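Local coordinates for protein protoporphyrinogen oxidase (Exiguobacterium sibiricum, PDB 3LOV) that probably catalyses the oxygen-dependent, FAD-linked oxidation of coproporphyrinogen III to coproporphyrin III in heme biosynthesis, at residues L115-T120 with E126-A131; L141-Q146 with A193-A198; P355-L360 with E397-I402; Y436-A441 with V451-T456. All coordinates share one frame; numbering follows the deposited sequence.

In the fold
The four contacts follow one another along the chain, each closing before the next opens. Interactions 1 and 2 lie in the helix-rich region, on the same side of the chain's centre, with centres 24 Å apart. They are linked in sequence by helix 124-135, which runs toward the loop used in interaction 2. Interaction 3 joins two strands of the mixed seven-stranded sheet, 357-364 and 400-411. Interaction 4 lies beside FAD, where strand 435-437 of the parallel sheet leads to helix 447-463. Its centre is 36 Å from that of interaction 3 and 42 Å from that of interaction 1. Only interaction 4 reaches the cofactor; the others tie together parts far from it.

Interaction 1. Residues L115-T120 with E126-A131; sequences LFRQTT and EKQEVA
Lys127 NZ is gripped by two backbone carbonyls. It donates to Arg117 O at 2.8 Å and to Thr119 O, also at 2.8 Å. The amine comes in well above the carbonyl plane of Arg117, but is only slightly tilted from that of Thr119. The lysine leaves the helix with CG beside its backbone N, and a bend at chi3 (-81°) brings the amine to both oxygens. Its stem packs as well: CD lies 3.9 Å from Thr119 CG2 and also meets Arg117 CB. Both carbonyls belong to the type I turn from Phe116 to Thr119, which follows short helix 113-116. The contact thus closes a helix-loop-helix unit, with Lys127 projecting from helix 124-135. With an alanine in place of Lys127, both carbonyl oxygens would probably lose their shared donor and the turn would be freer to shift against the helix. Arg117 reaches back the other way. Its NH2 donates to Gln128 OE1 at 3.1 Å, nearly straight at 165°. The acceptor lies in the guanidinium plane, yet NH2 sits above the plane of the amide, and the two flat groups are turned 74° apart. Glu124 forms a salt bridge to the same NH2, while Asp132 takes the NE2 of Gln128. Lys127 O and Gln128 CA lie over one face of the guanidinium. Its NH1 comes within 3.4 Å of Ala131 CB, one turn along from Lys127. Below these polar groups, Phe116 and Val130 both rest on Leu162 of helix 160-172 and on Pro110.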
loop_
_atom_site.group_PDB
_atom_site.type_symbol
_atom_site.label_atom_id
_atom_site.label_comp_id
_atom_site.label_asym_id
_atom_site.label_seq_id
_atom_site.Cartn_x
_atom_site.Cartn_y
_atom_site.Cartn_z
ATOM N N LEU A 115 -5.597 -17.665 26.175
ATOM C CA LEU A 115 -6.148 -17.879 24.838
ATOM C C LEU A 115 -5.006 -17.916 23.826
ATOM O O LEU A 115 -4.960 -18.792 22.939
ATOM C CB LEU A 115 -7.093 -16.739 24.483
ATOM C CG LEU A 115 -8.488 -17.079 24.006
ATOM C CD1 LEU A 115 -9.305 -17.677 25.173
ATOM C CD2 LEU A 115 -9.100 -15.782 23.461
ATOM N N PHE A 116 -4.067 -16.987 24.003
ATOM C CA PHE A 116 -2.915 -16.882 23.122
ATOM C C PHE A 116 -2.048 -18.125 23.118
ATOM O O PHE A 116 -1.563 -18.544 22.059
ATOM C CB PHE A 116 -2.021 -15.693 23.469
ATOM C CG PHE A 116 -0.865 -15.572 22.550
ATOM C CD1 PHE A 116 -1.059 -15.079 21.252
ATOM C CD2 PHE A 116 0.394 -16.021 22.934
ATOM C CE1 PHE A 116 0.010 -15.008 20.354
ATOM C CE2 PHE A 116 1.469 -15.959 22.053
ATOM C CZ PHE A 116 1.282 -15.459 20.761
ATOM N N ARG A 117 -1.826 -18.692 24.288
ATOM C CA ARG A 117 -0.904 -19.823 24.407
ATOM C C ARG A 117 -1.495 -21.173 23.945
ATOM O O ARG A 117 -0.850 -22.217 24.083
ATOM C CB ARG A 117 -0.415 -19.937 25.840
ATOM C CG ARG A 117 0.382 -18.736 26.289
ATOM C CD ARG A 117 0.725 -18.816 27.756
ATOM N NE ARG A 117 1.654 -19.916 28.038
ATOM C CZ ARG A 117 2.490 -19.960 29.077
ATOM N NH1 ARG A 117 2.550 -18.971 29.969
ATOM N NH2 ARG A 117 3.297 -20.998 29.210
ATOM N N GLN A 118 -2.717 -21.141 23.417
ATOM C CA GLN A 118 -3.275 -22.250 22.662
ATOM C C GLN A 118 -2.605 -22.396 21.271
ATOM O O GLN A 118 -2.733 -23.439 20.619
ATOM C CB GLN A 118 -4.774 -22.067 22.469
ATOM C CG GLN A 118 -5.554 -21.921 23.780
ATOM C CD GLN A 118 -7.068 -21.959 23.590
ATOM O OE1 GLN A 118 -7.567 -22.285 22.513
ATOM N NE2 GLN A 118 -7.803 -21.634 24.649
ATOM N N THR A 119 -1.916 -21.343 20.818
ATOM C CA THR A 119 -1.273 -21.364 19.529
ATOM C C THR A 119 -0.199 -22.432 19.367
ATOM O O THR A 119 0.574 -22.697 20.283
ATOM C CB THR A 119 -0.631 -20.028 19.178
ATOM O OG1 THR A 119 -0.314 -20.073 17.795
ATOM C CG2 THR A 119 0.644 -19.728 20.042
ATOM N N THR A 120 -0.176 -23.003 18.156
ATOM C CA THR A 120 0.833 -23.938 17.697
ATOM C C THR A 120 1.971 -23.232 16.945
ATOM O O THR A 120 2.887 -23.862 16.461
ATOM C CB THR A 120 0.172 -25.040 16.771
ATOM O OG1 THR A 120 -0.641 -24.415 15.757
ATOM C CG2 THR A 120 -0.707 -25.987 17.580
ATOM N N GLU A 126 9.043 -21.036 23.733
ATOM C CA GLU A 126 8.870 -19.662 23.209
ATOM C C GLU A 126 7.641 -18.988 23.859
ATOM O O GLU A 126 7.710 -17.838 24.250
ATOM C CB GLU A 126 8.715 -19.676 21.685
ATOM C CG GLU A 126 10.010 -19.936 20.966
ATOM C CD GLU A 126 9.832 -20.449 19.544
ATOM O OE1 GLU A 126 8.716 -20.865 19.140
ATOM O OE2 GLU A 126 10.858 -20.454 18.838
ATOM N N LYS A 127 6.549 -19.731 24.013
ATOM C CA LYS A 127 5.360 -19.215 24.688
ATOM C C LYS A 127 5.671 -18.813 26.117
ATOM O O LYS A 127 5.364 -17.701 26.529
ATOM C CB LYS A 127 4.208 -20.198 24.635
ATOM C CG LYS A 127 3.680 -20.342 23.257
ATOM C CD LYS A 127 2.410 -21.179 23.172
ATOM C CE LYS A 127 2.640 -22.694 23.172
ATOM N NZ LYS A 127 1.351 -23.445 22.886
ATOM N N GLN A 128 6.353 -19.670 26.856
ATOM C CA GLN A 128 6.673 -19.334 28.225
ATOM C C GLN A 128 7.497 -18.066 28.231
ATOM O O GLN A 128 7.337 -17.227 29.085
ATOM C CB GLN A 128 7.446 -20.442 28.898
ATOM C CG GLN A 128 7.749 -20.183 30.380
ATOM C CD GLN A 128 6.477 -20.057 31.198
ATOM O OE1 GLN A 128 5.662 -20.973 31.246
ATOM N NE2 GLN A 128 6.297 -18.920 31.822
ATOM N N GLU A 129 8.395 -17.936 27.283
ATOM C CA GLU A 129 9.261 -16.747 27.232
ATOM C C GLU A 129 8.498 -15.443 26.922
ATOM O O GLU A 129 8.860 -14.381 27.414
ATOM C CB GLU A 129 10.350 -16.953 26.194
ATOM C CG GLU A 129 11.013 -15.691 25.765
ATOM C CD GLU A 129 12.050 -15.926 24.691
ATOM O OE1 GLU A 129 11.847 -16.799 23.809
ATOM O OE2 GLU A 129 13.057 -15.217 24.730
ATOM N N VAL A 130 7.478 -15.536 26.085
ATOM C CA VAL A 130 6.627 -14.376 25.766
ATOM C C VAL A 130 5.873 -13.972 27.008
ATOM O O VAL A 130 5.874 -12.801 27.362
ATOM C CB VAL A 130 5.673 -14.685 24.569
ATOM C CG1 VAL A 130 4.619 -13.647 24.416
ATOM C CG2 VAL A 130 6.526 -14.777 23.316
ATOM N N ALA A 131 5.355 -14.948 27.747
ATOM C CA ALA A 131 4.593 -14.653 28.960
ATOM C C ALA A 131 5.455 -13.948 29.999
ATOM O O ALA A 131 5.048 -12.916 30.554
ATOM C CB ALA A 131 3.926 -15.913 29.538
#

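Interaction 2. Residues L141-Q146 with A193-A198; sequences LRIPEQ and ANEQKA
The carboxylate of Glu195 turns one flat face to Ile143, whose CD1 sits almost squarely above CD at 3.9 Å. Its oxygens are held by other partners: OE1 is hydrogen-bonded to the hydroxyl of Tyr153, and OE2 forms a salt bridge with Arg157. The amide of Gln196 meets Ile143 differently. Its OE1 touches CG2 of Ile143 at 3.5 Å, with the methyl well out of the amide plane. The contact is loop-on-helix packing in the helix-rich region of the chain. The loop between helices 124-135 and 150-158 lays one isoleucine on helix 189-198, near the end of that helix. CD1 of Ile143 settles where two successive helix residues meet. It is 3.6 Å from Gln196 N, 3.7 Å from Gln196 CB and 3.8 Å from Glu195 CG. With CG1 beside the backbone N (chi1 -68°), the two branches of Ile143 divide the work. CD1 goes to the helix backbone and the Glu195 stem, and CG2 goes to the end of Gln196. The side chains of Ile143 and Gln196 cross at about a right angle. No hydrogen bond joins the loop to the helix here. The polar link runs through helix 150-158, since Tyr153 and Arg157 hold Glu195 while Pro144 rests on Tyr153 and Leu141 on Arg157. Arg157 would probably help keep the buried carboxylate of Glu195 charged. The loop also carries a bond of its own: Arg142 NH1 donates to Leu141 O at 3.1 Å, from above the plane of that carbonyl.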
loop_
_atom_site.group_PDB
_atom_site.type_symbol
_atom_site.label_atom_id
_atom_site.label_comp_id
_atom_site.label_asym_id
_atom_site.label_seq_id
_atom_site.Cartn_x
_atom_site.Cartn_y
_atom_site.Cartn_z
ATOM N N LEU A 141 14.194 -1.610 30.328
ATOM C CA LEU A 141 13.495 -1.005 29.165
ATOM C C LEU A 141 13.307 0.498 29.327
ATOM O O LEU A 141 13.061 0.978 30.441
ATOM C CB LEU A 141 12.112 -1.615 28.969
ATOM C CG LEU A 141 12.066 -3.092 28.585
ATOM C CD1 LEU A 141 10.674 -3.635 28.802
ATOM C CD2 LEU A 141 12.567 -3.285 27.145
ATOM N N ARG A 142 13.403 1.240 28.221
ATOM C CA ARG A 142 13.132 2.686 28.177
ATOM C C ARG A 142 12.208 2.992 27.015
ATOM O O ARG A 142 12.410 2.474 25.906
ATOM C CB ARG A 142 14.421 3.485 27.941
ATOM C CG ARG A 142 15.456 3.362 29.023
ATOM C CD ARG A 142 15.036 4.091 30.300
ATOM N NE ARG A 142 16.072 3.952 31.331
ATOM C CZ ARG A 142 16.123 2.991 32.258
ATOM N NH1 ARG A 142 15.197 2.038 32.345
ATOM N NH2 ARG A 142 17.123 2.982 33.123
ATOM N N ILE A 143 11.200 3.822 27.259
ATOM C CA ILE A 143 10.332 4.337 26.187
ATOM C C ILE A 143 11.226 5.096 25.163
ATOM O O ILE A 143 12.007 5.977 25.559
ATOM C CB ILE A 143 9.257 5.316 26.762
ATOM C CG1 ILE A 143 8.250 4.559 27.625
ATOM C CG2 ILE A 143 8.541 6.082 25.627
ATOM C CD1 ILE A 143 7.041 4.026 26.857
ATOM N N PRO A 144 11.121 4.769 23.863
ATOM C CA PRO A 144 11.976 5.519 22.919
ATOM C C PRO A 144 11.512 6.967 22.772
ATOM O O PRO A 144 10.330 7.219 22.550
ATOM C CB PRO A 144 11.850 4.743 21.604
ATOM C CG PRO A 144 10.517 4.016 21.728
ATOM C CD PRO A 144 10.265 3.774 23.192
ATOM N N GLU A 145 12.445 7.892 22.979
ATOM C CA GLU A 145 12.220 9.322 22.747
ATOM C C GLU A 145 12.343 9.675 21.275
ATOM O O GLU A 145 11.517 10.388 20.749
ATOM C CB GLU A 145 13.237 10.155 23.518
ATOM C CG GLU A 145 12.985 10.212 25.012
ATOM C CD GLU A 145 13.598 11.451 25.642
ATOM O OE1 GLU A 145 13.005 12.550 25.497
ATOM O OE2 GLU A 145 14.672 11.324 26.270
ATOM N N GLN A 146 13.388 9.178 20.630
ATOM C CA GLN A 146 13.588 9.337 19.185
ATOM C C GLN A 146 13.039 8.085 18.485
ATOM O O GLN A 146 13.063 6.981 19.053
ATOM C CB GLN A 146 15.069 9.448 18.837
ATOM C CG GLN A 146 16.011 9.997 19.938
ATOM C CD GLN A 146 15.757 11.456 20.265
ATOM O OE1 GLN A 146 15.694 11.843 21.440
ATOM N NE2 GLN A 146 15.609 12.280 19.223
ATOM N N ALA A 193 2.618 5.075 22.923
ATOM C CA ALA A 193 1.695 5.929 23.699
ATOM C C ALA A 193 1.044 5.090 24.815
ATOM O O ALA A 193 1.102 5.421 25.967
ATOM C CB ALA A 193 0.599 6.547 22.741
ATOM N N ASN A 194 0.507 3.944 24.441
ATOM C CA ASN A 194 -0.137 3.072 25.401
ATOM C C ASN A 194 0.802 2.455 26.413
ATOM O O ASN A 194 0.440 2.359 27.588
ATOM C CB ASN A 194 -0.983 2.038 24.679
ATOM C CG ASN A 194 -2.184 2.678 23.978
ATOM O OD1 ASN A 194 -2.531 2.313 22.877
ATOM N ND2 ASN A 194 -2.806 3.620 24.630
ATOM N N GLU A 195 2.015 2.099 25.989
ATOM C CA GLU A 195 3.034 1.618 26.904
ATOM C C GLU A 195 3.362 2.679 27.958
ATOM O O GLU A 195 3.595 2.378 29.139
ATOM C CB GLU A 195 4.334 1.284 26.136
ATOM C CG GLU A 195 5.391 0.600 26.987
ATOM C CD GLU A 195 6.681 0.170 26.239
ATOM O OE1 GLU A 195 6.788 0.358 25.017
ATOM O OE2 GLU A 195 7.606 -0.353 26.905
ATOM N N GLN A 196 3.467 3.922 27.510
ATOM C CA GLN A 196 3.830 4.995 28.403
ATOM C C GLN A 196 2.707 5.240 29.440
ATOM O O GLN A 196 2.979 5.474 30.606
ATOM C CB GLN A 196 4.109 6.235 27.573
ATOM C CG GLN A 196 4.560 7.440 28.374
ATOM C CD GLN A 196 5.344 8.428 27.517
ATOM O OE1 GLN A 196 5.830 8.093 26.432
ATOM N NE2 GLN A 196 5.463 9.654 28.001
ATOM N N LYS A 197 1.467 5.143 28.992
ATOM C CA LYS A 197 0.276 5.320 29.841
ATOM C C LYS A 197 0.128 4.170 30.853
ATOM O O LYS A 197 -0.045 4.399 32.064
ATOM C CB LYS A 197 -0.951 5.361 28.932
ATOM C CG LYS A 197 -2.179 6.049 29.466
ATOM C CD LYS A 197 -2.974 6.677 28.308
ATOM C CE LYS A 197 -4.325 7.245 28.780
ATOM N NZ LYS A 197 -5.388 6.186 28.822
ATOM N N ALA A 198 0.223 2.933 30.349
ATOM C CA ALA A 198 -0.010 1.722 31.144
ATOM C C ALA A 198 1.236 1.238 31.871
ATOM O O ALA A 198 1.156 0.292 32.669
ATOM C CB ALA A 198 -0.592 0.603 30.269
#

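Interaction 3. Residues P355-L360 with E397-I402; sequences PDHTVL and EPKQVI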
loop_
_atom_site.group_PDB
_atom_site.type_symbol
_atom_site.label_atom_id
_atom_site.label_comp_id
_atom_site.label_asym_id
_atom_site.label_seq_id
_atom_site.Cartn_x
_atom_site.Cartn_y
_atom_site.Cartn_z
ATOM N N PRO A 355 -19.579 -13.849 -7.064
ATOM C CA PRO A 355 -20.691 -14.439 -6.323
ATOM C C PRO A 355 -20.798 -15.977 -6.376
ATOM O O PRO A 355 -21.066 -16.611 -5.338
ATOM C CB PRO A 355 -21.916 -13.801 -6.994
ATOM C CG PRO A 355 -21.439 -13.442 -8.389
ATOM C CD PRO A 355 -20.046 -12.963 -8.147
ATOM N N ASP A 356 -20.600 -16.568 -7.556
ATOM C CA ASP A 356 -20.797 -18.015 -7.715
ATOM C C ASP A 356 -19.525 -18.752 -8.050
ATOM O O ASP A 356 -19.526 -19.670 -8.874
ATOM C CB ASP A 356 -21.821 -18.260 -8.806
ATOM C CG ASP A 356 -23.173 -17.737 -8.420
ATOM O OD1 ASP A 356 -23.730 -18.275 -7.437
ATOM O OD2 ASP A 356 -23.641 -16.770 -9.060
ATOM N N HIS A 357 -18.432 -18.349 -7.414
ATOM C CA HIS A 357 -17.141 -18.947 -7.693
ATOM C C HIS A 357 -16.223 -18.889 -6.500
ATOM O O HIS A 357 -16.458 -18.146 -5.553
ATOM C CB HIS A 357 -16.455 -18.228 -8.863
ATOM C CG HIS A 357 -17.195 -18.320 -10.156
ATOM N ND1 HIS A 357 -18.335 -17.590 -10.409
ATOM C CD2 HIS A 357 -16.937 -19.023 -11.284
ATOM C CE1 HIS A 357 -18.747 -17.839 -11.639
ATOM N NE2 HIS A 357 -17.919 -18.710 -12.189
ATOM N N THR A 358 -15.162 -19.691 -6.582
ATOM C CA THR A 358 -14.093 -19.680 -5.630
ATOM C C THR A 358 -12.968 -18.971 -6.354
ATOM O O THR A 358 -12.525 -19.412 -7.428
ATOM C CB THR A 358 -13.699 -21.104 -5.242
ATOM O OG1 THR A 358 -14.804 -21.709 -4.557
ATOM C CG2 THR A 358 -12.484 -21.130 -4.321
ATOM N N VAL A 359 -12.513 -17.858 -5.776
ATOM C CA VAL A 359 -11.438 -17.086 -6.386
ATOM C C VAL A 359 -10.322 -16.857 -5.394
ATOM O O VAL A 359 -10.561 -16.314 -4.301
ATOM C CB VAL A 359 -11.958 -15.760 -6.894
ATOM C CG1 VAL A 359 -10.837 -14.977 -7.598
ATOM C CG2 VAL A 359 -13.182 -16.002 -7.829
ATOM N N LEU A 360 -9.114 -17.269 -5.790
ATOM C CA LEU A 360 -7.918 -17.104 -4.972
ATOM C C LEU A 360 -7.022 -16.023 -5.615
ATOM O O LEU A 360 -6.810 -16.013 -6.822
ATOM C CB LEU A 360 -7.167 -18.442 -4.783
ATOM C CG LEU A 360 -7.879 -19.639 -4.087
ATOM C CD1 LEU A 360 -6.964 -20.880 -3.999
ATOM C CD2 LEU A 360 -8.369 -19.283 -2.680
ATOM N N GLU A 397 -7.482 -26.992 -10.454
ATOM C CA GLU A 397 -7.604 -26.789 -11.902
ATOM C C GLU A 397 -8.337 -25.475 -12.150
ATOM O O GLU A 397 -9.555 -25.472 -12.317
ATOM C CB GLU A 397 -8.351 -27.968 -12.553
ATOM N N PRO A 398 -7.604 -24.344 -12.171
ATOM C CA PRO A 398 -8.297 -23.049 -12.312
ATOM C C PRO A 398 -8.954 -22.886 -13.677
ATOM O O PRO A 398 -8.396 -23.289 -14.685
ATOM C CB PRO A 398 -7.190 -22.010 -12.097
ATOM C CG PRO A 398 -5.927 -22.695 -12.401
ATOM C CD PRO A 398 -6.137 -24.194 -12.202
ATOM N N LYS A 399 -10.157 -22.326 -13.679
ATOM C CA LYS A 399 -10.896 -22.058 -14.896
ATOM C C LYS A 399 -10.277 -20.874 -15.638
ATOM O O LYS A 399 -10.322 -20.782 -16.859
ATOM C CB LYS A 399 -12.359 -21.778 -14.540
ATOM C CG LYS A 399 -13.202 -21.396 -15.722
ATOM C CD LYS A 399 -14.703 -21.550 -15.441
ATOM C CE LYS A 399 -15.203 -20.564 -14.396
ATOM N NZ LYS A 399 -16.599 -20.173 -14.670
ATOM N N GLN A 400 -9.683 -19.954 -14.899
ATOM C CA GLN A 400 -9.089 -18.775 -15.524
ATOM C C GLN A 400 -8.051 -18.203 -14.567
ATOM O O GLN A 400 -8.237 -18.303 -13.350
ATOM C CB GLN A 400 -10.161 -17.734 -15.818
ATOM C CG GLN A 400 -9.673 -16.640 -16.770
ATOM C CD GLN A 400 -10.605 -15.468 -16.840
ATOM O OE1 GLN A 400 -11.718 -15.505 -16.319
ATOM N NE2 GLN A 400 -10.159 -14.411 -17.496
ATOM N N VAL A 401 -6.977 -17.632 -15.122
ATOM C CA VAL A 401 -5.937 -16.998 -14.336
ATOM C C VAL A 401 -5.732 -15.564 -14.825
ATOM O O VAL A 401 -5.705 -15.324 -16.004
ATOM C CB VAL A 401 -4.638 -17.846 -14.351
ATOM C CG1 VAL A 401 -3.591 -17.268 -13.441
ATOM C CG2 VAL A 401 -4.957 -19.254 -13.909
ATOM N N ILE A 402 -5.638 -14.609 -13.897
ATOM C CA ILE A 402 -5.425 -13.190 -14.220
ATOM C C ILE A 402 -4.153 -12.782 -13.490
ATOM O O ILE A 402 -4.086 -12.822 -12.237
ATOM C CB ILE A 402 -6.634 -12.291 -13.759
ATOM C CG1 ILE A 402 -7.966 -12.772 -14.386
ATOM C CG2 ILE A 402 -6.366 -10.752 -14.071
ATOM C CD1 ILE A 402 -9.298 -12.478 -13.504
#
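Lys399 NZ donates a hydrogen bond to NE2 of His357 at 3.2 Å. The amine arrives at the edge of the imidazole, only 9° out of the ring plane. This one bond bridges two strands of the mixed sheet, 357-364 and 400-411, which are not neighbours. Strand 307-318 runs between them, antiparallel to both, so the contact crosses over a middle strand at one edge of the sheet. The two CA atoms, Lys399 CA and His357 CA, are 10.0 Å apart, and the length of the lysine spans most of the gap. Lys399 starts with CG anti to the backbone N (chi1 176°) and runs out extended before it bends at chi3 and chi4. Those bends carry the amine to the imidazole edge, and the two side chains cross at about a right angle. Because NE2 accepts the bond, the imidazole is likely to be neutral, with its proton on ND1. A second shell flanks both ends. Phe53 meets the His357 ring edge-to-face, and Asp318 makes a long, weak ion pair with Lys399 NZ. Lys399 and Gln400 form a classic beta bulge, both facing Ile316 of the middle strand. The bulge lies at the start of strand 400-411, and its lysine points toward the histidine strand. Further out, backbone bonds join Thr358 to Phe317 and Ile402 to Thr314, which sets both strands against 307-318. The joined surface is small, 67 Å² in all, and lies at the outside of the protein. Beside the hydrogen bond, Lys399 CE approaches CD2 of the His357 ring to 3.9 Å.

Interaction 4. Residues Y436-A441 with V451-T456; sequences YLAGLA and VASAKT
One hydrogen bond crosses this contact: Gly439 N donates to Ser453 OG at 3.1 Å, nearly straight at 164°. OG stands anti to the serine's own backbone N (chi1 -179°), which turns it out from the helix toward the loop. Asp443 OD2 is a second hydrogen-bond partner of the same hydroxyl, so the oxygen links two points of the loop. A valine in place of Ser453 would probably leave the Gly439 amide without its acceptor and Asp443 without this partner. Van der Waals contacts surround the bond. Ala438 CA and CB approach Ser453 OG to 3.3 Å and 3.4 Å, and Ala438 CB lies 4.0 Å from Ala454 N. Gly439 has backbone angles at which a side chain would strike the preceding carbonyl oxygen, and it touches FAD. Within the helix, Thr456 OG1 and Thr456 N both donate to Ala452 O, from opposite faces of its plane. Strand 435-437 is the last strand of the parallel sheet of this Rossmann-type FAD fold, next to 280-283. Ala438 packs between Leu282 of that strand, Thr15 of helix 14-26 and Met457 of helix 447-463.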
loop_
_atom_site.group_PDB
_atom_site.type_symbol
_atom_site.label_atom_id
_atom_site.label_comp_id
_atom_site.label_asym_id
_atom_site.label_seq_id
_atom_site.Cartn_x
_atom_site.Cartn_y
_atom_site.Cartn_z
ATOM N N TYR A 436 6.484 20.705 -7.481
ATOM C CA TYR A 436 5.983 20.057 -6.263
ATOM C C TYR A 436 5.913 18.566 -6.558
ATOM O O TYR A 436 5.828 18.148 -7.729
ATOM C CB TYR A 436 4.597 20.628 -5.847
ATOM C CG TYR A 436 4.626 22.115 -5.508
ATOM C CD1 TYR A 436 4.539 23.105 -6.500
ATOM C CD2 TYR A 436 4.754 22.529 -4.209
ATOM C CE1 TYR A 436 4.621 24.487 -6.159
ATOM C CE2 TYR A 436 4.819 23.894 -3.861
ATOM C CZ TYR A 436 4.753 24.853 -4.846
ATOM O OH TYR A 436 4.813 26.154 -4.438
ATOM N N LEU A 437 6.029 17.772 -5.500
ATOM C CA LEU A 437 5.995 16.307 -5.562
ATOM C C LEU A 437 4.857 15.732 -4.726
ATOM O O LEU A 437 4.617 16.191 -3.609
ATOM C CB LEU A 437 7.317 15.738 -4.997
ATOM C CG LEU A 437 8.611 16.323 -5.518
ATOM C CD1 LEU A 437 9.829 15.775 -4.788
ATOM C CD2 LEU A 437 8.731 16.033 -7.004
ATOM N N ALA A 438 4.221 14.670 -5.230
ATOM C CA ALA A 438 3.176 13.954 -4.501
ATOM C C ALA A 438 3.078 12.520 -4.992
ATOM O O ALA A 438 3.476 12.190 -6.106
ATOM C CB ALA A 438 1.798 14.682 -4.653
ATOM N N GLY A 439 2.574 11.653 -4.132
ATOM C CA GLY A 439 2.477 10.250 -4.424
ATOM C C GLY A 439 3.072 9.321 -3.392
ATOM O O GLY A 439 3.470 9.721 -2.300
ATOM N N LEU A 440 3.140 8.052 -3.764
ATOM C CA LEU A 440 3.391 6.996 -2.777
ATOM C C LEU A 440 4.802 6.974 -2.211
ATOM O O LEU A 440 5.025 6.338 -1.173
ATOM C CB LEU A 440 3.031 5.642 -3.348
ATOM C CG LEU A 440 4.011 4.814 -4.185
ATOM C CD1 LEU A 440 3.456 3.388 -4.113
ATOM C CD2 LEU A 440 4.139 5.285 -5.627
ATOM N N ALA A 441 5.733 7.668 -2.870
ATOM C CA ALA A 441 7.127 7.733 -2.376
ATOM C C ALA A 441 7.198 8.593 -1.123
ATOM O O ALA A 441 8.160 8.493 -0.323
ATOM C CB ALA A 441 8.024 8.354 -3.413
ATOM N N VAL A 451 -3.955 10.310 -1.768
ATOM C CA VAL A 451 -4.965 11.344 -1.939
ATOM C C VAL A 451 -4.641 12.575 -1.082
ATOM O O VAL A 451 -4.622 13.685 -1.608
ATOM C CB VAL A 451 -6.396 10.830 -1.673
ATOM C CG1 VAL A 451 -7.396 12.015 -1.625
ATOM C CG2 VAL A 451 -6.783 9.765 -2.735
ATOM N N ALA A 452 -4.327 12.374 0.195
ATOM C CA ALA A 452 -3.875 13.439 1.050
ATOM C C ALA A 452 -2.627 14.133 0.522
ATOM O O ALA A 452 -2.439 15.359 0.719
ATOM C CB ALA A 452 -3.577 12.909 2.487
ATOM N N SER A 453 -1.712 13.346 -0.047
ATOM C CA SER A 453 -0.456 13.887 -0.575
ATOM C C SER A 453 -0.806 14.891 -1.679
ATOM O O SER A 453 -0.348 16.047 -1.640
ATOM C CB SER A 453 0.455 12.740 -1.099
ATOM O OG SER A 453 1.702 13.185 -1.616
ATOM N N ALA A 454 -1.646 14.468 -2.614
ATOM C CA ALA A 454 -2.176 15.362 -3.662
ATOM C C ALA A 454 -2.856 16.620 -3.061
ATOM O O ALA A 454 -2.508 17.730 -3.430
ATOM C CB ALA A 454 -3.168 14.616 -4.613
ATOM N N LYS A 455 -3.802 16.445 -2.133
ATOM C CA LYS A 455 -4.523 17.584 -1.557
ATOM C C LYS A 455 -3.580 18.574 -0.865
ATOM O O LYS A 455 -3.658 19.793 -1.094
ATOM C CB LYS A 455 -5.566 17.107 -0.561
ATOM C CG LYS A 455 -6.631 18.165 -0.185
ATOM C CD LYS A 455 -7.415 17.698 1.047
ATOM C CE LYS A 455 -8.752 18.419 1.208
ATOM N NZ LYS A 455 -8.714 19.744 0.572
ATOM N N THR A 456 -2.683 18.074 -0.019
ATOM C CA THR A 456 -1.750 18.992 0.632
ATOM C C THR A 456 -0.836 19.701 -0.407
ATOM O O THR A 456 -0.523 20.875 -0.236
ATOM C CB THR A 456 -0.912 18.274 1.700
ATOM O OG1 THR A 456 -1.793 17.500 2.510
ATOM C CG2 THR A 456 -0.188 19.260 2.601
#